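Local coordinates for protein IS607 family transposase IS1535 (Mycobacterium tuberculosis, PDB 6DGB) that probably binds DNA and exchanges its strands as an IS607-family serine transposase, of which this chain is the C-terminal catalytic domain, at residues R19-L24 against I65-H69; R23-W27 against V93-P97; V42-L46 against D107-V111; D71-R75 against D103-D107. All blocks are in the same frame, centred on the assembly; numbering follows the deposited sequence.

Contact 1 (R19-L24 against I65-H69)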
loop_
_atom_site.group_PDB
_atom_site.type_symbol
_atom_site.label_atom_id
_atom_site.label_comp_id
_atom_site.label_asym_id
_atom_site.label_seq_id
_atom_site.Cartn_x
_atom_site.Cartn_y
_atom_site.Cartn_z
ATOM N N ARG A 19 12.883 20.005 5.267
ATOM C CA ARG A 19 13.982 19.065 5.498
ATOM C C ARG A 19 14.104 18.041 4.328
ATOM O O ARG A 19 15.220 17.645 3.972
ATOM C CB ARG A 19 13.780 18.361 6.847
ATOM C CG ARG A 19 14.926 17.438 7.289
ATOM C CD ARG A 19 14.519 16.576 8.474
ATOM N NE ARG A 19 13.277 15.846 8.206
ATOM C CZ ARG A 19 13.220 14.631 7.679
ATOM N NH1 ARG A 19 14.336 13.971 7.395
ATOM N NH2 ARG A 19 12.048 14.055 7.452
ATOM N N GLN A 20 12.949 17.655 3.725
ATOM C CA GLN A 20 12.845 16.758 2.576
ATOM C C GLN A 20 13.332 17.428 1.284
ATOM O O GLN A 20 14.239 16.906 0.651
ATOM C CB GLN A 20 11.411 16.235 2.435
ATOM C CG GLN A 20 11.130 15.083 3.383
ATOM C CD GLN A 20 9.677 14.719 3.461
ATOM O OE1 GLN A 20 9.121 14.076 2.571
ATOM N NE2 GLN A 20 9.049 15.069 4.566
ATOM N N VAL A 21 12.792 18.607 0.930
ATOM C CA VAL A 21 13.194 19.381 -0.250
ATOM C C VAL A 21 14.701 19.652 -0.213
ATOM O O VAL A 21 15.359 19.510 -1.240
ATOM C CB VAL A 21 12.358 20.689 -0.384
ATOM C CG1 VAL A 21 12.863 21.600 -1.505
ATOM C CG2 VAL A 21 10.889 20.372 -0.598
ATOM N N ALA A 22 15.247 20.004 0.970
ATOM C CA ALA A 22 16.671 20.292 1.143
ATOM C C ALA A 22 17.537 19.048 0.878
ATOM O O ALA A 22 18.437 19.097 0.027
ATOM C CB ALA A 22 16.941 20.867 2.527
ATOM N N ARG A 23 17.228 17.923 1.554
ATOM C CA ARG A 23 17.954 16.676 1.337
ATOM C C ARG A 23 17.826 16.221 -0.146
ATOM O O ARG A 23 18.856 15.899 -0.742
ATOM C CB ARG A 23 17.556 15.606 2.375
ATOM C CG ARG A 23 18.115 14.182 2.131
ATOM C CD ARG A 23 19.636 14.039 2.255
ATOM N NE ARG A 23 20.156 13.065 1.291
ATOM C CZ ARG A 23 21.197 13.274 0.488
ATOM N NH1 ARG A 23 21.881 14.412 0.556
ATOM N NH2 ARG A 23 21.577 12.336 -0.377
ATOM N N LEU A 24 16.614 16.343 -0.765
ATOM C CA LEU A 24 16.346 15.996 -2.177
ATOM C C LEU A 24 17.108 16.814 -3.224
ATOM O O LEU A 24 17.486 16.261 -4.258
ATOM C CB LEU A 24 14.855 16.038 -2.505
ATOM C CG LEU A 24 13.991 14.894 -1.952
ATOM C CD1 LEU A 24 12.602 14.983 -2.476
ATOM C CD2 LEU A 24 14.574 13.548 -2.260
ATOM N N ILE A 65 11.825 8.593 -9.722
ATOM C CA ILE A 65 11.051 9.205 -8.649
ATOM C C ILE A 65 11.896 9.098 -7.389
ATOM O O ILE A 65 12.109 7.997 -6.857
ATOM C CB ILE A 65 9.645 8.551 -8.497
ATOM C CG1 ILE A 65 8.818 8.717 -9.807
ATOM C CG2 ILE A 65 8.903 9.132 -7.273
ATOM C CD1 ILE A 65 7.679 7.918 -9.912
ATOM N N VAL A 66 12.377 10.243 -6.924
ATOM C CA VAL A 66 13.254 10.337 -5.765
ATOM C C VAL A 66 12.463 10.766 -4.517
ATOM O O VAL A 66 11.803 11.814 -4.507
ATOM C CB VAL A 66 14.505 11.242 -6.057
ATOM C CG1 VAL A 66 15.545 11.163 -4.943
ATOM C CG2 VAL A 66 15.146 10.899 -7.397
ATOM N N VAL A 67 12.549 9.929 -3.470
ATOM C CA VAL A 67 11.986 10.161 -2.128
ATOM C C VAL A 67 13.088 10.205 -1.051
ATOM O O VAL A 67 14.145 9.605 -1.253
ATOM C CB VAL A 67 10.898 9.134 -1.744
ATOM C CG1 VAL A 67 9.572 9.498 -2.376
ATOM C CG2 VAL A 67 11.324 7.705 -2.062
ATOM N N GLU A 68 12.825 10.834 0.109
ATOM C CA GLU A 68 13.821 10.857 1.175
ATOM C C GLU A 68 13.890 9.472 1.799
ATOM O O GLU A 68 14.961 8.871 1.805
ATOM C CB GLU A 68 13.537 11.940 2.213
ATOM C CG GLU A 68 14.636 12.037 3.257
ATOM C CD GLU A 68 14.412 13.004 4.402
ATOM O OE1 GLU A 68 13.304 12.996 4.986
ATOM O OE2 GLU A 68 15.382 13.702 4.779
ATOM N N HIS A 69 12.751 8.954 2.281
ATOM C CA HIS A 69 12.659 7.611 2.830
ATOM C C HIS A 69 11.576 6.963 2.007
ATOM O O HIS A 69 10.790 7.678 1.369
ATOM C CB HIS A 69 12.236 7.616 4.318
ATOM C CG HIS A 69 13.140 8.337 5.287
ATOM N ND1 HIS A 69 14.513 8.460 5.071
ATOM C CD2 HIS A 69 12.837 8.926 6.471
ATOM C CE1 HIS A 69 14.984 9.141 6.107
ATOM N NE2 HIS A 69 14.015 9.451 6.972
HETATM O O HOH W 1 10.807 12.660 0.269
#
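Helix 14-30 packs against the C-terminal end of strand 64-67 in the resolvase-type catalytic domain, and the polar end of this contact is a salt bridge between Arg-19 and Glu-68. Arg-19 NH1 lies 2.8 Å from Glu-68 OE1 and about as far from OE2, so the nitrogen sits across the mouth of the carboxylate. The two flat groups are 30° apart, and their side chains meet at roughly a right angle. Glu-68 can reach the helix because its chain is fully extended, with CG anti to the backbone N (chi1 -175°). On the way it passes Gln-20, whose CG is 3.4 Å from Glu-68 OE1, and Arg-23, which offers CB and CG to OE2 while its guanidinium leads elsewhere. Helix 14-30 follows strand 3-8 and precedes strand 37-42 as the helix of a beta-alpha-beta unit, yet here it leans over the neighbouring strand of the parallel sheet. Deeper in, the contact turns apolar: Leu-24 and Val-66 slide past each other in opposite directions, with Leu-24 CD2 3.7 Å from Val-66 CG1. Gln-20 and the backbone of Glu-68 are joined by a water, which accepts from Glu-68 N at 2.7 Å and donates to Gln-20 OE1 at 3.2 Å. That same amide oxygen also accepts from the backbone N of Arg-7 on strand 3-8.

Contact 2 (R23-W27 against V93-P97)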
loop_
_atom_site.group_PDB
_atom_site.type_symbol
_atom_site.label_atom_id
_atom_site.label_comp_id
_atom_site.label_asym_id
_atom_site.label_seq_id
_atom_site.Cartn_x
_atom_site.Cartn_y
_atom_site.Cartn_z
ATOM N N ARG A 23 17.228 17.923 1.554
ATOM C CA ARG A 23 17.954 16.676 1.337
ATOM C C ARG A 23 17.826 16.221 -0.146
ATOM O O ARG A 23 18.856 15.899 -0.742
ATOM C CB ARG A 23 17.556 15.606 2.375
ATOM C CG ARG A 23 18.115 14.182 2.131
ATOM C CD ARG A 23 19.636 14.039 2.255
ATOM N NE ARG A 23 20.156 13.065 1.291
ATOM C CZ ARG A 23 21.197 13.274 0.488
ATOM N NH1 ARG A 23 21.881 14.412 0.556
ATOM N NH2 ARG A 23 21.577 12.336 -0.377
ATOM N N LEU A 24 16.614 16.343 -0.765
ATOM C CA LEU A 24 16.346 15.996 -2.177
ATOM C C LEU A 24 17.108 16.814 -3.224
ATOM O O LEU A 24 17.486 16.261 -4.258
ATOM C CB LEU A 24 14.855 16.038 -2.505
ATOM C CG LEU A 24 13.991 14.894 -1.952
ATOM C CD1 LEU A 24 12.602 14.983 -2.476
ATOM C CD2 LEU A 24 14.574 13.548 -2.260
ATOM N N THR A 25 17.303 18.130 -2.987
ATOM C CA THR A 25 18.056 18.964 -3.920
ATOM C C THR A 25 19.527 18.773 -3.711
ATOM O O THR A 25 20.285 18.928 -4.666
ATOM C CB THR A 25 17.632 20.423 -3.923
ATOM O OG1 THR A 25 17.226 20.804 -2.616
ATOM C CG2 THR A 25 16.536 20.697 -4.932
ATOM N N ALA A 26 19.943 18.387 -2.482
ATOM C CA ALA A 26 21.346 18.082 -2.204
ATOM C C ALA A 26 21.673 16.829 -3.020
ATOM O O ALA A 26 22.719 16.784 -3.678
ATOM C CB ALA A 26 21.554 17.818 -0.724
ATOM N N TRP A 27 20.727 15.852 -3.036
ATOM C CA TRP A 27 20.831 14.597 -3.779
ATOM C C TRP A 27 21.014 14.918 -5.261
ATOM O O TRP A 27 22.027 14.529 -5.831
ATOM C CB TRP A 27 19.595 13.714 -3.528
ATOM C CG TRP A 27 19.658 12.344 -4.143
ATOM C CD1 TRP A 27 19.963 11.171 -3.512
ATOM C CD2 TRP A 27 19.329 11.999 -5.493
ATOM N NE1 TRP A 27 19.871 10.121 -4.397
ATOM C CE2 TRP A 27 19.488 10.603 -5.621
ATOM C CE3 TRP A 27 18.929 12.743 -6.622
ATOM C CZ2 TRP A 27 19.290 9.944 -6.834
ATOM C CZ3 TRP A 27 18.735 12.092 -7.823
ATOM C CH2 TRP A 27 18.899 10.710 -7.920
ATOM N N VAL A 93 13.915 5.980 -6.398
ATOM C CA VAL A 93 15.212 6.124 -5.741
ATOM C C VAL A 93 14.962 6.598 -4.294
ATOM O O VAL A 93 14.090 7.436 -4.073
ATOM C CB VAL A 93 16.210 7.011 -6.536
ATOM C CG1 VAL A 93 17.572 7.034 -5.863
ATOM C CG2 VAL A 93 16.354 6.530 -7.972
ATOM N N VAL A 94 15.661 5.992 -3.312
ATOM C CA VAL A 94 15.568 6.375 -1.894
ATOM C C VAL A 94 16.885 7.036 -1.500
ATOM O O VAL A 94 17.937 6.399 -1.559
ATOM C CB VAL A 94 15.185 5.197 -0.969
ATOM C CG1 VAL A 94 15.006 5.676 0.465
ATOM C CG2 VAL A 94 13.906 4.525 -1.460
ATOM N N ALA A 95 16.827 8.320 -1.148
ATOM C CA ALA A 95 17.991 9.167 -0.806
ATOM C C ALA A 95 18.603 8.929 0.580
ATOM O O ALA A 95 19.746 9.332 0.805
ATOM C CB ALA A 95 17.624 10.641 -0.959
ATOM N N ASP A 96 17.840 8.317 1.502
ATOM C CA ASP A 96 18.245 8.032 2.885
ATOM C C ASP A 96 17.535 6.771 3.423
ATOM O O ASP A 96 16.320 6.635 3.257
ATOM C CB ASP A 96 17.884 9.220 3.817
ATOM C CG ASP A 96 18.968 10.243 4.140
ATOM O OD1 ASP A 96 20.159 9.971 3.838
ATOM O OD2 ASP A 96 18.627 11.308 4.727
ATOM N N PRO A 97 18.240 5.891 4.168
ATOM C CA PRO A 97 17.567 4.716 4.737
ATOM C C PRO A 97 16.889 5.043 6.068
ATOM O O PRO A 97 15.697 4.787 6.248
ATOM C CB PRO A 97 18.707 3.705 4.906
ATOM C CG PRO A 97 19.987 4.413 4.426
ATOM C CD PRO A 97 19.680 5.870 4.484
#
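Trp-27 brings CD1 of its pyrrole ring obliquely against the methyl of Ala-95, 3.5 Å from Ala-95 CB. The benzo end of the same ring reaches back along the chain to Val-93, where Trp-27 CZ2 comes within 3.5 Å of Val-93 CG1. This is helix-on-sheet packing of an alpha/beta fold: helix 14-30 lies across the C-terminal end of strand 91-94, the outermost strand on this side of the parallel sheet, and the turn that follows it. Two residues of the outgoing chain, one on the strand and one just past it, thus share a single indole, and both methyls approach its plane obliquely. Trp-27 can span them because, with chi1 at -175°, the ring swings away from its own amide nitrogen and out toward the strand. Beyond these segments Arg-31 makes a cation-pi contact with the indole, and Leu-33 also packs on it. Leu-24, one helical turn earlier, adds CD2 at 4.4 Å from Ala-95 CB, a looser touch. The polar part of the contact is made by Arg-23 and Asp-96. The guanidinium of Arg-23 has the carbonyl oxygen of Ala-95 at its edge, at 3.7 Å from NH2, too far for a hydrogen bond. Asp-96 OD1 lies well out of the guanidinium plane with no N-H aimed at it, so Arg-23 NE and Asp-96 OD1, 4.0 Å apart, are related by charge alone.

Contact 3 (V42-L46 against D107-V111)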
loop_
_atom_site.group_PDB
_atom_site.type_symbol
_atom_site.label_atom_id
_atom_site.label_comp_id
_atom_site.label_asym_id
_atom_site.label_seq_id
_atom_site.Cartn_x
_atom_site.Cartn_y
_atom_site.Cartn_z
ATOM N N VAL A 42 0.730 17.081 0.838
ATOM C CA VAL A 42 0.146 16.881 2.180
ATOM C C VAL A 42 -0.947 15.803 1.982
ATOM O O VAL A 42 -1.848 15.961 1.145
ATOM C CB VAL A 42 -0.400 18.166 2.865
ATOM C CG1 VAL A 42 -0.471 17.989 4.383
ATOM C CG2 VAL A 42 0.440 19.388 2.511
ATOM N N GLY A 43 -0.797 14.682 2.662
ATOM C CA GLY A 43 -1.713 13.566 2.474
ATOM C C GLY A 43 -1.331 12.327 3.249
ATOM O O GLY A 43 -0.262 12.282 3.864
ATOM N N SER A 44 -2.228 11.317 3.218
ATOM C CA SER A 44 -2.151 10.035 3.931
ATOM C C SER A 44 -1.007 9.152 3.462
ATOM O O SER A 44 -0.825 8.968 2.260
ATOM C CB SER A 44 -3.477 9.288 3.780
ATOM O OG SER A 44 -3.388 7.881 3.969
ATOM N N GLY A 45 -0.308 8.525 4.404
ATOM C CA GLY A 45 0.761 7.596 4.057
ATOM C C GLY A 45 0.209 6.277 3.553
ATOM O O GLY A 45 0.971 5.386 3.179
ATOM N N LEU A 46 -1.131 6.146 3.548
ATOM C CA LEU A 46 -1.854 4.928 3.165
ATOM C C LEU A 46 -2.817 5.146 1.985
ATOM O O LEU A 46 -4.034 5.176 2.154
ATOM C CB LEU A 46 -2.588 4.389 4.399
ATOM C CG LEU A 46 -1.675 3.926 5.518
ATOM C CD1 LEU A 46 -1.842 4.764 6.737
ATOM C CD2 LEU A 46 -1.929 2.533 5.843
ATOM N N ASP A 107 -0.591 7.570 11.686
ATOM C CA ASP A 107 -0.907 6.567 10.664
ATOM C C ASP A 107 -1.524 5.329 11.312
ATOM O O ASP A 107 -2.326 4.652 10.671
ATOM C CB ASP A 107 0.311 6.236 9.758
ATOM C CG ASP A 107 0.575 7.227 8.610
ATOM O OD1 ASP A 107 -0.103 8.290 8.552
ATOM O OD2 ASP A 107 1.462 6.958 7.790
ATOM N N MET A 108 -1.204 5.076 12.602
ATOM C CA MET A 108 -1.739 3.969 13.416
ATOM C C MET A 108 -3.234 4.247 13.691
ATOM O O MET A 108 -4.058 3.333 13.653
ATOM C CB MET A 108 -0.954 3.869 14.736
ATOM C CG MET A 108 -0.780 2.463 15.269
ATOM S SD MET A 108 0.743 2.222 16.265
ATOM C CE MET A 108 0.277 3.006 17.821
ATOM N N ILE A 109 -3.575 5.535 13.924
ATOM C CA ILE A 109 -4.947 5.990 14.158
ATOM C C ILE A 109 -5.764 5.930 12.860
ATOM O O ILE A 109 -6.848 5.360 12.902
ATOM C CB ILE A 109 -5.008 7.370 14.872
ATOM C CG1 ILE A 109 -4.284 7.304 16.239
ATOM C CG2 ILE A 109 -6.463 7.850 15.043
ATOM C CD1 ILE A 109 -3.884 8.586 16.831
ATOM N N GLU A 110 -5.277 6.484 11.719
ATOM C CA GLU A 110 -6.050 6.442 10.463
ATOM C C GLU A 110 -6.277 5.005 9.951
ATOM O O GLU A 110 -7.322 4.751 9.349
ATOM C CB GLU A 110 -5.503 7.371 9.360
ATOM C CG GLU A 110 -4.223 6.926 8.657
ATOM C CD GLU A 110 -3.426 8.015 7.947
ATOM O OE1 GLU A 110 -3.042 9.011 8.604
ATOM O OE2 GLU A 110 -3.126 7.837 6.745
ATOM N N VAL A 111 -5.359 4.059 10.268
ATOM C CA VAL A 111 -5.479 2.633 9.925
ATOM C C VAL A 111 -6.593 2.012 10.759
ATOM O O VAL A 111 -7.517 1.416 10.200
ATOM C CB VAL A 111 -4.127 1.865 10.101
ATOM C CG1 VAL A 111 -4.335 0.365 10.300
ATOM C CG2 VAL A 111 -3.198 2.101 8.925
#
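Leu-46 and Val-111 form the close-packed half of this contact, where the loop after strand 37-42 comes up against helix 104-120. The two side chains cross at about a right angle, and Leu-46 CD2 lies 3.4 Å from Val-111 CG2. The other methyl, Leu-46 CD1, lies 3.3 Å from Glu-110 OE2 and also touches Asp-107 CG at 3.9 Å. Next to it in the loop, Gly-45 comes close to the same aspartate, with CA 3.9 Å from Asp-107 OD2. Dimer contacts thicken this side: Phe-76 of the second subunit packs on Leu-46, and Val-111 meets Val-111 of that subunit. In resolvase-type serine recombinases this long helix is the characteristic dimerisation element, so the loop is here applied to the part of the domain that pairs.

Val-111, Gly-45 and Asp-107 are buried; Leu-46 bridges from them to a more open, polar side formed by the partly exposed Ser-44 and Glu-110. Ser-44 OG donates to Glu-110 OE2 at 2.8 Å, meeting the oxygen nearly along its C-O axis. Glu-110 gets there with CG between its backbone N and carbonyl carbon (chi1 74°) and the rest of the chain extended. Ser-44 OG also accepts from Leu-46 N at 2.9 Å, an ST turn that fixes the bend of the loop. Asp-107 and Glu-110 bring two acidic groups together on one face of the helix; the Ser-44 hydroxyl on Glu-110 and the salt bridge from Arg-75 to Asp-107 would be expected to ease their mutual repulsion.

Contact 4 (D71-R75 against D103-D107)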
loop_
_atom_site.group_PDB
_atom_site.type_symbol
_atom_site.label_atom_id
_atom_site.label_comp_id
_atom_site.label_asym_id
_atom_site.label_seq_id
_atom_site.Cartn_x
_atom_site.Cartn_y
_atom_site.Cartn_z
ATOM N N ASP A 71 8.855 5.267 3.099
ATOM C CA ASP A 71 7.547 5.553 3.705
ATOM C C ASP A 71 6.882 6.855 3.245
ATOM O O ASP A 71 5.692 7.049 3.516
ATOM C CB ASP A 71 7.619 5.507 5.239
ATOM C CG ASP A 71 8.641 6.444 5.838
ATOM O OD1 ASP A 71 9.803 6.009 6.029
ATOM O OD2 ASP A 71 8.274 7.604 6.149
ATOM N N ARG A 72 7.627 7.750 2.569
ATOM C CA ARG A 72 7.068 9.017 2.088
ATOM C C ARG A 72 6.252 8.779 0.828
ATOM O O ARG A 72 5.280 9.495 0.569
ATOM C CB ARG A 72 8.151 10.087 1.893
ATOM C CG ARG A 72 8.929 10.419 3.149
ATOM C CD ARG A 72 8.150 11.246 4.147
ATOM N NE ARG A 72 7.442 10.403 5.116
ATOM C CZ ARG A 72 6.351 10.773 5.785
ATOM N NH1 ARG A 72 5.821 11.976 5.594
ATOM N NH2 ARG A 72 5.777 9.941 6.645
ATOM N N LEU A 73 6.641 7.756 0.056
ATOM C CA LEU A 73 5.933 7.387 -1.152
ATOM C C LEU A 73 4.703 6.592 -0.752
ATOM O O LEU A 73 3.677 6.744 -1.387
ATOM C CB LEU A 73 6.824 6.561 -2.089
ATOM C CG LEU A 73 6.398 6.604 -3.547
ATOM C CD1 LEU A 73 7.070 7.732 -4.272
ATOM C CD2 LEU A 73 6.727 5.339 -4.231
ATOM N N ALA A 74 4.818 5.730 0.285
ATOM C CA ALA A 74 3.761 4.874 0.863
ATOM C C ALA A 74 4.265 4.118 2.096
ATOM O O ALA A 74 5.384 3.595 2.087
ATOM C CB ALA A 74 3.234 3.880 -0.170
ATOM N N ARG A 75 3.436 4.059 3.154
ATOM C CA ARG A 75 3.714 3.305 4.391
ATOM C C ARG A 75 3.684 1.805 4.060
ATOM O O ARG A 75 4.447 1.048 4.664
ATOM C CB ARG A 75 2.649 3.618 5.459
ATOM C CG ARG A 75 2.980 3.125 6.875
ATOM C CD ARG A 75 4.066 3.943 7.588
ATOM N NE ARG A 75 3.781 5.376 7.528
ATOM C CZ ARG A 75 4.517 6.338 8.070
ATOM N NH1 ARG A 75 5.610 6.041 8.761
ATOM N NH2 ARG A 75 4.173 7.606 7.916
ATOM N N ASP A 103 5.351 10.380 11.361
ATOM C CA ASP A 103 3.895 10.369 11.147
ATOM C C ASP A 103 3.180 9.079 11.589
ATOM O O ASP A 103 1.944 9.014 11.544
ATOM C CB ASP A 103 3.612 10.548 9.634
ATOM C CG ASP A 103 4.222 11.732 8.896
ATOM O OD1 ASP A 103 4.931 12.537 9.534
ATOM O OD2 ASP A 103 3.990 11.853 7.675
ATOM N N LEU A 104 3.965 8.061 11.975
ATOM C CA LEU A 104 3.578 6.673 12.256
ATOM C C LEU A 104 2.390 6.481 13.215
ATOM O O LEU A 104 1.496 5.695 12.912
ATOM C CB LEU A 104 4.820 5.929 12.768
ATOM C CG LEU A 104 4.789 4.430 12.867
ATOM C CD1 LEU A 104 4.544 3.788 11.516
ATOM C CD2 LEU A 104 6.091 3.941 13.419
ATOM N N VAL A 105 2.406 7.183 14.359
ATOM C CA VAL A 105 1.371 7.159 15.399
ATOM C C VAL A 105 0.054 7.733 14.842
ATOM O O VAL A 105 -1.019 7.178 15.095
ATOM C CB VAL A 105 1.869 7.821 16.718
ATOM C CG1 VAL A 105 2.603 9.145 16.462
ATOM C CG2 VAL A 105 0.758 7.964 17.761
ATOM N N CYS A 106 0.146 8.765 14.001
ATOM C CA CYS A 106 -1.015 9.339 13.331
ATOM C C CYS A 106 -1.510 8.386 12.258
ATOM O O CYS A 106 -2.711 8.356 11.989
ATOM C CB CYS A 106 -0.704 10.724 12.773
ATOM S SG CYS A 106 -0.695 12.022 14.031
ATOM N N ASP A 107 -0.591 7.570 11.686
ATOM C CA ASP A 107 -0.907 6.567 10.664
ATOM C C ASP A 107 -1.524 5.329 11.312
ATOM O O ASP A 107 -2.326 4.652 10.671
ATOM C CB ASP A 107 0.311 6.236 9.758
ATOM C CG ASP A 107 0.575 7.227 8.610
ATOM O OD1 ASP A 107 -0.103 8.290 8.552
ATOM O OD2 ASP A 107 1.462 6.958 7.790
#
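Each of two neighbouring arginines, Arg-72 and Arg-75, sets two of its nitrogens on one oxygen of a different aspartate, with guanidinium and carboxylate turned nearly perpendicular. Asp-103 OD2 receives Arg-72 NH1 at 2.8 Å, and NH2 adds a weak bond to it. The donor NH1 stands above the plane of the carboxylate, 42° out of it. Arg-72 also has NE on Asp-71 OD2 at 3.1 Å, the straightest bond of the group (164°). Asp-71 OD2 and Asp-103 OD2 both lie in the guanidinium plane at its edge and together hold its rotation. On the next carboxylate, Asp-107 OD2 takes NE and NH2 of Arg-75 in two weak, strongly bent bonds within a salt bridge. The flat group of Arg-75 is held between Asp-71 CB over one face and Leu-104 CA over the opposite face, each about 4.0 Å from its plane and both offset toward the edge of the group. Arg-75 also packs on Met-115 of the second subunit. Ser-9 OG bonds to Asp-103 OD2, and Arg-7 bonds to the Asp-71 and Arg-72 carbonyls, consistent with the arginine-rich active-site region of serine recombinases.

Contacts 1 and 2 are two stations of the same helix, 14-30, on the neighbouring strands 64-67 and 91-94, their centres about 5 Å apart; contact 1 is the more buried and ends in a salt bridge, contact 2 in charges merely near each other. Contacts 3 and 4 lie about 6 Å apart, centre to centre, and share Asp-107 of helix 104-120, fastening two different loops to it; the Gly-45 carbonyl and Arg-75 amide join those loops directly. Contact 4 is buried and ionic; contact 3, only partly buried, mixes leucine-valine packing with one serine-glutamate bond. The second subunit reaches both. Gln-20 on Arg-72, and Leu-73 on Ile-65 and Val-67, join contacts 1 and 4.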